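Local coordinates for DMATS type aromatic prenyltransferase (Micromonospora olivasterospora, PDB 6ZRX), which probably transfers a dimethylallyl group to the indole ring of tryptophan, as a bacterial aromatic prenyltransferase of the DMATS type, at residues E62-F67 / G340-L345; T74-G79 / S134-S139. One frame throughout, in Å; residues are numbered along the deposited sequence. Where two conformers were deposited one is given.

Contact 1: residues E62-F67 / G340-L345; sequences EFSIAF and GVTVYL. With TRP (tryptophan), chain F; 6C7 (S-(3-methylbut-2-en-1-yl) trihydrogen thiodiphosphate), chain E.
Phe63 and Leu345, Ile65 and Val343 face each other as hydrogen-bonded pairs where strands 62-67 and 340-345 run antiparallel in the wall of the ABBA-type prenyltransferase barrel. Each pair is joined by two backbone bonds, among them Leu345 N to Phe63 O at 2.8 Å and Val343 N to Ile65 O at 3.0 Å; Phe67 N adds another to Val341 O. At the non-hydrogen-bonded pairs the CA atoms come closer together, and Ser64 CA lies 3.2 Å from Val343 O in a CA-H...O contact.

Apolar packing is on the face of Ile65 and Val343, which looks toward helix 287-300. These two side chains lie side by side, with Ile65 CG2 4.0 Å from Val343 CB, while Val343 CG2 meets the edge of the Phe67 ring at CE2. Ile65 CG1 rests over a face of that same ring.

The other face lines the barrel interior and carries the polar groups. Thr342 turns its methyl CG2 to Ser64 CB and its hydroxyl OG1 past Ala66 CB to Arg333. The Tyr344 ring reaches both ligands: tryptophan CZ2 approaches the ring obliquely, and thiodiphosphate O8 sits at the ring edge. Glu62 gets to the indole because CG is anti to the backbone N (chi1 -179°) and the chain stays extended. Its carboxylate, turned 61° from the Tyr344 ring plane, passes obliquely by CD2 of that ring and accepts the indole N-H, with tryptophan NE1 2.8 Å from Glu62 OE2.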
loop_
_atom_site.group_PDB
_atom_site.type_symbol
_atom_site.label_atom_id
_atom_site.label_comp_id
_atom_site.label_asym_id
_atom_site.label_seq_id
_atom_site.Cartn_x
_atom_site.Cartn_y
_atom_site.Cartn_z
ATOM N N GLU A 62 4.138 3.670 -6.976
ATOM C CA GLU A 62 4.082 2.212 -7.155
ATOM C C GLU A 62 2.700 1.887 -7.714
ATOM O O GLU A 62 1.706 2.472 -7.226
ATOM C CB GLU A 62 4.309 1.480 -5.832
ATOM C CG GLU A 62 4.281 -0.025 -5.975
ATOM C CD GLU A 62 4.505 -0.748 -4.662
ATOM O OE1 GLU A 62 5.650 -1.128 -4.395
ATOM O OE2 GLU A 62 3.540 -0.866 -3.899
ATOM N N PHE A 63 2.630 0.993 -8.688
ATOM C CA PHE A 63 1.351 0.518 -9.271
ATOM C C PHE A 63 0.885 -0.737 -8.538
ATOM O O PHE A 63 1.696 -1.463 -7.970
ATOM C CB PHE A 63 1.508 0.234 -10.758
ATOM C CG PHE A 63 1.957 1.427 -11.559
ATOM C CD1 PHE A 63 1.088 2.474 -11.819
ATOM C CD2 PHE A 63 3.259 1.518 -12.021
ATOM C CE1 PHE A 63 1.501 3.573 -12.560
ATOM C CE2 PHE A 63 3.669 2.606 -12.771
ATOM C CZ PHE A 63 2.797 3.641 -13.030
ATOM N N SER A 64 -0.413 -0.995 -8.561
ATOM C CA SER A 64 -0.967 -2.280 -8.087
ATOM C C SER A 64 -2.219 -2.618 -8.885
ATOM O O SER A 64 -2.903 -1.702 -9.353
ATOM C CB SER A 64 -1.212 -2.290 -6.588
ATOM O OG SER A 64 -2.043 -1.224 -6.189
ATOM N N ILE A 65 -2.463 -3.904 -9.045
ATOM C CA ILE A 65 -3.698 -4.451 -9.657
ATOM C C ILE A 65 -4.363 -5.353 -8.615
ATOM O O ILE A 65 -3.726 -6.319 -8.164
ATOM C CB ILE A 65 -3.397 -5.167 -10.989
ATOM C CG1 ILE A 65 -4.657 -5.824 -11.561
ATOM C CG2 ILE A 65 -2.253 -6.152 -10.863
ATOM C CD1 ILE A 65 -4.603 -6.035 -13.065
ATOM N N ALA A 66 -5.568 -4.989 -8.199
ATOM C CA ALA A 66 -6.374 -5.739 -7.215
ATOM C C ALA A 66 -7.382 -6.578 -7.989
ATOM O O ALA A 66 -8.214 -5.993 -8.677
ATOM C CB ALA A 66 -7.050 -4.790 -6.257
ATOM N N PHE A 67 -7.256 -7.897 -7.906
ATOM C CA PHE A 67 -8.202 -8.868 -8.496
ATOM C C PHE A 67 -9.376 -9.008 -7.528
ATOM O O PHE A 67 -9.130 -9.188 -6.309
ATOM C CB PHE A 67 -7.492 -10.186 -8.801
ATOM C CG PHE A 67 -6.408 -10.059 -9.835
ATOM C CD1 PHE A 67 -6.713 -10.098 -11.189
ATOM C CD2 PHE A 67 -5.085 -9.881 -9.462
ATOM C CE1 PHE A 67 -5.717 -9.968 -12.143
ATOM C CE2 PHE A 67 -4.090 -9.756 -10.423
ATOM C CZ PHE A 67 -4.408 -9.795 -11.758
ATOM N N GLY A 340 -10.043 -10.420 -2.191
ATOM C CA GLY A 340 -9.297 -10.926 -3.361
ATOM C C GLY A 340 -7.786 -10.914 -3.165
ATOM O O GLY A 340 -7.320 -10.979 -2.011
ATOM N N VAL A 341 -7.034 -10.881 -4.274
ATOM C CA VAL A 341 -5.545 -10.877 -4.270
ATOM C C VAL A 341 -5.085 -9.615 -5.000
ATOM O O VAL A 341 -5.671 -9.288 -6.056
ATOM C CB VAL A 341 -4.971 -12.166 -4.901
ATOM C CG1 VAL A 341 -3.465 -12.094 -5.108
ATOM C CG2 VAL A 341 -5.321 -13.397 -4.084
ATOM N N THR A 342 -4.099 -8.921 -4.441
ATOM C CA THR A 342 -3.492 -7.716 -5.057
ATOM C C THR A 342 -2.037 -8.012 -5.366
ATOM O O THR A 342 -1.342 -8.609 -4.522
ATOM C CB THR A 342 -3.634 -6.470 -4.175
ATOM O OG1 THR A 342 -5.015 -6.319 -3.848
ATOM C CG2 THR A 342 -3.141 -5.205 -4.849
ATOM N N VAL A 343 -1.597 -7.582 -6.535
ATOM C CA VAL A 343 -0.192 -7.673 -6.981
ATOM C C VAL A 343 0.342 -6.245 -7.098
ATOM O O VAL A 343 -0.318 -5.425 -7.720
ATOM C CB VAL A 343 -0.092 -8.429 -8.307
ATOM C CG1 VAL A 343 1.342 -8.718 -8.650
ATOM C CG2 VAL A 343 -0.909 -9.710 -8.269
ATOM N N TYR A 344 1.504 -5.985 -6.519
ATOM C CA TYR A 344 2.138 -4.650 -6.489
ATOM C C TYR A 344 3.298 -4.659 -7.472
ATOM O O TYR A 344 4.154 -5.542 -7.367
ATOM C CB TYR A 344 2.565 -4.298 -5.068
ATOM C CG TYR A 344 1.407 -4.227 -4.103
ATOM C CD1 TYR A 344 0.807 -5.380 -3.617
ATOM C CD2 TYR A 344 0.878 -3.007 -3.710
ATOM C CE1 TYR A 344 -0.264 -5.322 -2.742
ATOM C CE2 TYR A 344 -0.203 -2.933 -2.845
ATOM C CZ TYR A 344 -0.771 -4.095 -2.355
ATOM O OH TYR A 344 -1.831 -4.038 -1.496
ATOM N N LEU A 345 3.297 -3.703 -8.396
ATOM C CA LEU A 345 4.219 -3.654 -9.549
ATOM C C LEU A 345 5.044 -2.373 -9.502
ATOM O O LEU A 345 4.463 -1.274 -9.468
ATOM C CB LEU A 345 3.409 -3.762 -10.848
ATOM C CG LEU A 345 2.632 -5.065 -11.005
ATOM C CD1 LEU A 345 1.791 -5.044 -12.273
ATOM C CD2 LEU A 345 3.566 -6.272 -11.007
HETATM N N TRP F . 8.141 0.332 -0.290
HETATM C CA TRP F . 7.660 0.368 1.135
HETATM C C TRP F . 7.807 -1.017 1.762
HETATM O O TRP F . 7.691 -1.131 2.986
HETATM C CB TRP F . 6.217 0.876 1.221
HETATM C CG TRP F . 5.215 0.024 0.504
HETATM C CD1 TRP F . 4.880 0.087 -0.819
HETATM C CD2 TRP F . 4.401 -1.020 1.074
HETATM N NE1 TRP F . 3.930 -0.849 -1.112
HETATM C CE2 TRP F . 3.612 -1.541 0.027
HETATM C CE3 TRP F . 4.275 -1.574 2.350
HETATM C CZ2 TRP F . 2.703 -2.577 0.224
HETATM C CZ3 TRP F . 3.370 -2.595 2.545
HETATM C CH2 TRP F . 2.599 -3.088 1.495
HETATM O OXT TRP F . 8.033 -2.019 1.045
HETATM O O4 6C7 E . -5.848 -3.399 0.306
HETATM P P1 6C7 E . -6.076 -1.980 -0.175
HETATM O O6 6C7 E . -7.111 -1.890 -1.268
HETATM O O5 6C7 E . -6.356 -1.003 0.955
HETATM O O2 6C7 E . -4.670 -1.579 -0.833
HETATM P P3 6C7 E . -3.498 -0.550 -0.497
HETATM O O8 6C7 E . -2.473 -0.707 -1.575
HETATM O O7 6C7 E . -4.129 0.796 -0.359
HETATM S S9 6C7 E . -2.592 -1.091 1.269
HETATM C C10 6C7 E . -0.876 -1.493 0.816
HETATM C C11 6C7 E . -0.025 -0.274 0.748
HETATM C C12 6C7 E . 0.618 0.293 1.765
HETATM C C13 6C7 E . 0.501 -0.169 3.192
HETATM C C14 6C7 E . 1.526 1.471 1.584
#

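Contact 2: residues T74-G79 / S134-S139; sequences TLRILG and SLVFRS. With 6C7 (S-(3-methylbut-2-en-1-yl) trihydrogen thiodiphosphate), chain E.
Arg76 leaves strand 74-79 beside Val136 of strand 134-137, the two side chains pointing the same way into the barrel. Its CB lies 3.5 Å from Leu135 O and close to Ser134 OG, and CG then packs against both methyls of Val136, 4.1 Å from Val136 CG1. Bends at chi2 (92°) and chi3 (57°) turn the chain away from strand 134-137, bringing NE to the hydroxyl of Ser64. The guanidinium meets the thiodiphosphate with its edge, the terminal phosphorus P1 lying in its plane: Arg76 NH1 donates to O6 at 2.9 Å, and Arg76 NH2 to the bridging O2 at 3.1 Å. Held at NE and at its tip, the group is fixed in rotation and would offset part of the ligand's negative charge.

Farther along the strand, Leu78 CD2 touches the prenyl methyl C14 at 3.7 Å. Across the sheet, Ile77 CD1 approaches the edge of the Phe137 ring, 3.7 Å from CE2. Four backbone bonds join the strands at Leu75-Phe137 and Ile77-Leu135, and a water joins Thr74 OG1, also hydrogen-bonded to Asn68, to Ser139 N beyond the last pair.

Leu75 and Ile77 lie against helix 6-21, Leu135 and Phe137 against helix 26-36, while strands 61-68 and 144-149 flank the pair.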
loop_
_atom_site.group_PDB
_atom_site.type_symbol
_atom_site.label_atom_id
_atom_site.label_comp_id
_atom_site.label_asym_id
_atom_site.label_seq_id
_atom_site.Cartn_x
_atom_site.Cartn_y
_atom_site.Cartn_z
ATOM N N THR A 74 -9.053 -3.755 -10.241
ATOM C CA THR A 74 -8.885 -2.348 -9.841
ATOM C C THR A 74 -7.410 -1.967 -9.998
ATOM O O THR A 74 -6.571 -2.707 -9.496
ATOM C CB THR A 74 -9.333 -2.111 -8.397
ATOM O OG1 THR A 74 -10.661 -2.624 -8.233
ATOM C CG2 THR A 74 -9.280 -0.647 -8.025
ATOM N N LEU A 75 -7.146 -0.852 -10.665
ATOM C CA LEU A 75 -5.789 -0.268 -10.830
ATOM C C LEU A 75 -5.605 0.809 -9.757
ATOM O O LEU A 75 -6.508 1.631 -9.620
ATOM C CB LEU A 75 -5.674 0.315 -12.244
ATOM C CG LEU A 75 -4.374 1.049 -12.579
ATOM C CD1 LEU A 75 -3.182 0.110 -12.509
ATOM C CD2 LEU A 75 -4.462 1.692 -13.956
ATOM N N ARG A 76 -4.480 0.786 -9.041
ATOM C CA ARG A 76 -4.189 1.822 -8.035
ATOM C C ARG A 76 -2.764 2.333 -8.229
ATOM O O ARG A 76 -1.905 1.577 -8.746
ATOM C CB ARG A 76 -4.415 1.306 -6.619
ATOM C CG ARG A 76 -5.772 0.638 -6.403
ATOM C CD ARG A 76 -5.731 -0.866 -6.641
ATOM N NE ARG A 76 -4.718 -1.401 -5.763
ATOM C CZ ARG A 76 -4.880 -1.650 -4.470
ATOM N NH1 ARG A 76 -6.067 -1.493 -3.896
ATOM N NH2 ARG A 76 -3.851 -2.075 -3.755
ATOM N N ILE A 77 -2.553 3.587 -7.853
ATOM C CA ILE A 77 -1.220 4.229 -7.771
ATOM C C ILE A 77 -1.043 4.683 -6.331
ATOM O O ILE A 77 -1.873 5.457 -5.880
ATOM C CB ILE A 77 -1.098 5.420 -8.741
ATOM C CG1 ILE A 77 -1.403 5.022 -10.186
ATOM C CG2 ILE A 77 0.276 6.070 -8.597
ATOM C CD1 ILE A 77 -1.615 6.185 -11.102
ATOM N N LEU A 78 0.014 4.228 -5.665
ATOM C CA LEU A 78 0.489 4.770 -4.375
ATOM C C LEU A 78 1.574 5.795 -4.669
ATOM O O LEU A 78 2.427 5.516 -5.521
ATOM C CB LEU A 78 1.047 3.630 -3.518
ATOM C CG LEU A 78 1.727 4.059 -2.220
ATOM C CD1 LEU A 78 0.703 4.521 -1.205
ATOM C CD2 LEU A 78 2.574 2.938 -1.650
ATOM N N GLY A 79 1.566 6.942 -4.008
ATOM C CA GLY A 79 2.698 7.858 -4.200
ATOM C C GLY A 79 2.662 9.078 -3.339
ATOM O O GLY A 79 1.792 9.180 -2.468
ATOM N N SER A 134 -3.210 7.195 -2.235
ATOM C CA SER A 134 -3.517 6.193 -3.266
ATOM C C SER A 134 -4.603 6.766 -4.164
ATOM O O SER A 134 -5.563 7.344 -3.619
ATOM C CB SER A 134 -3.930 4.879 -2.648
ATOM O OG SER A 134 -4.331 3.946 -3.640
ATOM N N LEU A 135 -4.396 6.662 -5.471
ATOM C CA LEU A 135 -5.386 6.937 -6.538
ATOM C C LEU A 135 -5.979 5.593 -6.938
ATOM O O LEU A 135 -5.190 4.694 -7.296
ATOM C CB LEU A 135 -4.684 7.606 -7.720
ATOM C CG LEU A 135 -3.886 8.862 -7.386
ATOM C CD1 LEU A 135 -3.057 9.309 -8.577
ATOM C CD2 LEU A 135 -4.797 9.983 -6.929
ATOM N N VAL A 136 -7.293 5.434 -6.815
ATOM C CA VAL A 136 -7.971 4.123 -6.994
ATOM C C VAL A 136 -8.908 4.223 -8.197
ATOM O O VAL A 136 -9.816 5.071 -8.175
ATOM C CB VAL A 136 -8.703 3.692 -5.709
ATOM C CG1 VAL A 136 -9.405 2.351 -5.883
ATOM C CG2 VAL A 136 -7.760 3.651 -4.511
ATOM N N PHE A 137 -8.677 3.367 -9.200
ATOM C CA PHE A 137 -9.364 3.357 -10.512
ATOM C C PHE A 137 -10.126 2.043 -10.659
ATOM O O PHE A 137 -9.589 1.094 -11.240
ATOM C CB PHE A 137 -8.366 3.556 -11.650
ATOM C CG PHE A 137 -7.498 4.775 -11.502
ATOM C CD1 PHE A 137 -8.053 6.046 -11.504
ATOM C CD2 PHE A 137 -6.123 4.656 -11.357
ATOM C CE1 PHE A 137 -7.250 7.170 -11.376
ATOM C CE2 PHE A 137 -5.324 5.784 -11.227
ATOM C CZ PHE A 137 -5.889 7.036 -11.224
ATOM N N ARG A 138 -11.326 1.997 -10.089
ATOM C CA ARG A 138 -12.263 0.854 -10.217
ATOM C C ARG A 138 -12.931 0.909 -11.589
ATOM O O ARG A 138 -13.177 2.023 -12.108
ATOM C CB ARG A 138 -13.313 0.887 -9.116
ATOM C CG ARG A 138 -12.773 0.610 -7.729
ATOM C CD ARG A 138 -13.855 0.808 -6.703
ATOM N NE ARG A 138 -14.952 -0.145 -6.870
ATOM C CZ ARG A 138 -16.168 -0.003 -6.339
ATOM N NH1 ARG A 138 -17.091 -0.930 -6.545
ATOM N NH2 ARG A 138 -16.459 1.067 -5.615
ATOM N N SER A 139 -13.230 -0.256 -12.150
ATOM C CA SER A 139 -13.833 -0.420 -13.491
ATOM C C SER A 139 -15.116 0.416 -13.578
ATOM O O SER A 139 -15.969 0.255 -12.699
ATOM C CB SER A 139 -14.102 -1.879 -13.774
ATOM O OG SER A 139 -14.286 -2.098 -15.157
HETATM O O4 6C7 E . -5.848 -3.399 0.306
HETATM P P1 6C7 E . -6.076 -1.980 -0.175
HETATM O O6 6C7 E . -7.111 -1.890 -1.268
HETATM O O5 6C7 E . -6.356 -1.003 0.955
HETATM O O2 6C7 E . -4.670 -1.579 -0.833
HETATM P P3 6C7 E . -3.498 -0.550 -0.497
HETATM O O8 6C7 E . -2.473 -0.707 -1.575
HETATM O O7 6C7 E . -4.129 0.796 -0.359
HETATM S S9 6C7 E . -2.592 -1.091 1.269
HETATM C C10 6C7 E . -0.876 -1.493 0.816
HETATM C C11 6C7 E . -0.025 -0.274 0.748
HETATM C C12 6C7 E . 0.618 0.293 1.765
HETATM C C13 6C7 E . 0.501 -0.169 3.192
HETATM C C14 6C7 E . 1.526 1.471 1.584
HETATM O O HOH W 1 -12.565 -2.522 -10.183
#

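In the fold
The centres of the two contacts lie about 9 Å apart in one curled antiparallel sheet, where strands 61-68 and 74-79 are neighbours. The order across the sheet is therefore 340-346, 61-68, 74-79, 131-137. Along the chain, contact 2 is nested within the span closed by contact 1, whose strand 340-346 is the last of the chain, so contact 1 brings the C-terminal strand back to the first one and helps close the barrel. The hydrogen bond from Arg76 to Ser64 ties the two together. Both reach the thiodiphosphate, and together they form adjoining parts of the wall where the prenyl donor analogue and tryptophan meet.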